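Local coordinates for protein galactose-1-phosphate uridylyltransferase (Pyrobaculum aerophilum str. IM2, PDB 6K9Z) that probably transfers uridylyl groups between UDP-glucose and hexose 1-phosphates in carbohydrate metabolism, and binds zinc, iron and UDP, at residues K231-A236 and F267-M272. The protein carries 1 engineered substitution. Residues are numbered along the deposited sequence; the frame is centred on the assembly and turned at random.
Sequences KITLCA and FEIYGM. With FE (Fe (III) ion), chain E.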
loop_
_atom_site.group_PDB
_atom_site.type_symbol
_atom_site.label_atom_id
_atom_site.label_comp_id
_atom_site.label_asym_id
_atom_site.label_seq_id
_atom_site.Cartn_x
_atom_site.Cartn_y
_atom_site.Cartn_z
ATOM N N LYS A 231 -4.938 -14.200 -20.014
ATOM C CA LYS A 231 -6.357 -14.294 -20.373
ATOM C C LYS A 231 -7.052 -15.248 -19.413
ATOM O O LYS A 231 -8.157 -14.920 -18.925
ATOM C CB LYS A 231 -6.499 -14.736 -21.830
ATOM C CG LYS A 231 -7.923 -14.839 -22.314
ATOM C CD LYS A 231 -8.042 -15.093 -23.827
ATOM C CE LYS A 231 -9.457 -15.380 -24.277
ATOM N NZ LYS A 231 -10.308 -14.191 -24.158
ATOM N N ILE A 232 -6.506 -16.454 -19.248
ATOM C CA ILE A 232 -7.222 -17.508 -18.481
ATOM C C ILE A 232 -7.268 -17.108 -16.995
ATOM O O ILE A 232 -8.319 -17.340 -16.374
ATOM C CB ILE A 232 -6.584 -18.875 -18.761
ATOM C CG1 ILE A 232 -6.939 -19.255 -20.209
ATOM C CG2 ILE A 232 -7.082 -19.907 -17.767
ATOM C CD1 ILE A 232 -6.259 -20.492 -20.728
ATOM N N THR A 233 -6.188 -16.556 -16.438
ATOM C CA THR A 233 -6.114 -16.191 -14.986
ATOM C C THR A 233 -7.132 -15.061 -14.735
ATOM O O THR A 233 -7.944 -15.123 -13.791
ATOM C CB THR A 233 -4.673 -15.859 -14.566
ATOM O OG1 THR A 233 -3.827 -16.991 -14.725
ATOM C CG2 THR A 233 -4.636 -15.372 -13.131
ATOM N N LEU A 234 -7.167 -14.059 -15.610
ATOM C CA LEU A 234 -8.068 -12.898 -15.374
ATOM C C LEU A 234 -9.513 -13.350 -15.605
ATOM O O LEU A 234 -10.415 -12.888 -14.908
ATOM C CB LEU A 234 -7.615 -11.735 -16.242
ATOM C CG LEU A 234 -6.282 -11.130 -15.814
ATOM C CD1 LEU A 234 -5.835 -10.079 -16.818
ATOM C CD2 LEU A 234 -6.352 -10.554 -14.402
ATOM N N CYS A 235 -9.752 -14.259 -16.538
ATOM C CA CYS A 235 -11.088 -14.845 -16.771
ATOM C C CYS A 235 -11.576 -15.508 -15.474
ATOM O O CYS A 235 -12.721 -15.281 -15.056
ATOM C CB CYS A 235 -11.060 -15.801 -17.951
ATOM S SG CYS A 235 -12.594 -16.723 -18.201
ATOM N N ALA A 236 -10.709 -16.257 -14.801
ATOM C CA ALA A 236 -11.073 -16.949 -13.552
ATOM C C ALA A 236 -11.456 -15.916 -12.480
ATOM O O ALA A 236 -12.444 -16.128 -11.778
ATOM C CB ALA A 236 -9.939 -17.793 -13.079
ATOM N N PHE A 267 4.431 -11.506 -13.216
ATOM C CA PHE A 267 3.258 -10.637 -13.067
ATOM C C PHE A 267 2.623 -10.926 -11.707
ATOM O O PHE A 267 2.471 -12.109 -11.361
ATOM C CB PHE A 267 2.273 -10.822 -14.205
ATOM C CG PHE A 267 2.784 -10.326 -15.532
ATOM C CD1 PHE A 267 3.630 -11.133 -16.292
ATOM C CD2 PHE A 267 2.453 -9.076 -15.998
ATOM C CE1 PHE A 267 4.076 -10.703 -17.542
ATOM C CE2 PHE A 267 2.866 -8.674 -17.255
ATOM C CZ PHE A 267 3.747 -9.433 -17.982
ATOM N N GLU A 268 2.329 -9.866 -10.938
ATOM C CA GLU A 268 1.511 -10.019 -9.713
ATOM C C GLU A 268 0.125 -9.470 -10.046
ATOM O O GLU A 268 0.017 -8.339 -10.542
ATOM C CB GLU A 268 2.154 -9.400 -8.480
ATOM C CG GLU A 268 3.552 -9.880 -8.196
ATOM C CD GLU A 268 4.131 -9.465 -6.873
ATOM O OE1 GLU A 268 5.096 -10.112 -6.445
ATOM O OE2 GLU A 268 3.640 -8.469 -6.316
ATOM N N ILE A 269 -0.904 -10.237 -9.701
ATOM C CA ILE A 269 -2.295 -9.790 -9.847
ATOM C C ILE A 269 -2.943 -9.808 -8.454
ATOM O O ILE A 269 -2.941 -10.886 -7.811
ATOM C CB ILE A 269 -3.036 -10.686 -10.850
ATOM C CG1 ILE A 269 -2.460 -10.670 -12.259
ATOM C CG2 ILE A 269 -4.494 -10.308 -10.889
ATOM C CD1 ILE A 269 -2.879 -11.893 -13.064
ATOM N N TYR A 270 -3.521 -8.677 -8.060
ATOM C CA TYR A 270 -4.215 -8.476 -6.768
ATOM C C TYR A 270 -5.685 -8.304 -7.094
ATOM O O TYR A 270 -6.037 -7.239 -7.492
ATOM C CB TYR A 270 -3.658 -7.284 -6.016
ATOM C CG TYR A 270 -2.165 -7.148 -5.972
ATOM C CD1 TYR A 270 -1.308 -8.222 -5.915
ATOM C CD2 TYR A 270 -1.617 -5.880 -5.908
ATOM C CE1 TYR A 270 0.065 -8.062 -5.804
ATOM C CE2 TYR A 270 -0.247 -5.672 -5.832
ATOM C CZ TYR A 270 0.603 -6.782 -5.815
ATOM O OH TYR A 270 1.949 -6.554 -5.748
ATOM N N GLY A 271 -6.477 -9.374 -6.986
ATOM C CA GLY A 271 -7.942 -9.286 -7.048
ATOM C C GLY A 271 -8.476 -8.778 -5.746
ATOM O O GLY A 271 -8.098 -9.350 -4.673
ATOM N N MET A 272 -9.305 -7.737 -5.792
ATOM C CA MET A 272 -9.529 -6.917 -4.574
ATOM C C MET A 272 -10.884 -7.236 -3.937
ATOM O O MET A 272 -11.251 -6.557 -2.995
ATOM C CB MET A 272 -9.345 -5.424 -4.850
ATOM C CG MET A 272 -7.931 -5.082 -5.308
ATOM S SD MET A 272 -6.736 -5.526 -3.989
ATOM C CE MET A 272 -6.991 -4.139 -2.902
HETATM FE FE FE E . 7.282 -9.643 -6.844
HETATM O O HOH W 1 7.478 -11.342 -5.403
#
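The backbones of helix and strand come nearest at Leu-234 and Ile-269, whose CA atoms lie 8.6 Å apart, too far for backbone bonding; the contact is made by apolar side-chain groups, with no hydrogen bond across it. Ile-269 points toward the helix and supplies the strand's whole share of the contact. Its CD1 lies 3.9 Å from Thr-233 CG2 and 4.0 Å from Leu-234 CD2, and its other branch, CG2, also reaches Leu-234 CD2, at 4.0 Å. Leu-234 leaves the helix at an angle, and the end of its side chain brings this methyl to both branches of the isoleucine, while the threonine methyl comes only to CD1. Thr-233 is divided by its first torsion: CG2 lies anti to the backbone N, which aims it at the strand, whereas OG1 turns back to the carbonyl O of Ala-229 in the same helix, so that the polar atom is satisfied. The neighbours of Ile-269 serve the other face of the sheet. There Glu-268 OE1 binds the iron(III) ion at 2.3 Å, together with Glu-156, His-252, His-266 and a water, and Tyr-270 OH donates a 2.6 Å hydrogen bond to Glu-268 OE2, nearly along its C-O axis, which would help hold the carboxylate's rotation. Such alternation lets one strand serve a hydrophobic core and a metal site at once. In this C-terminal, HIT-clan part of the half-barrel, helix 220-240 packs across the antiparallel sheet on the face turned from the iron, where strand 266-271 runs between strands 247-252 and 202-208; Ile-232 and Ala-236 meet helix 298-309.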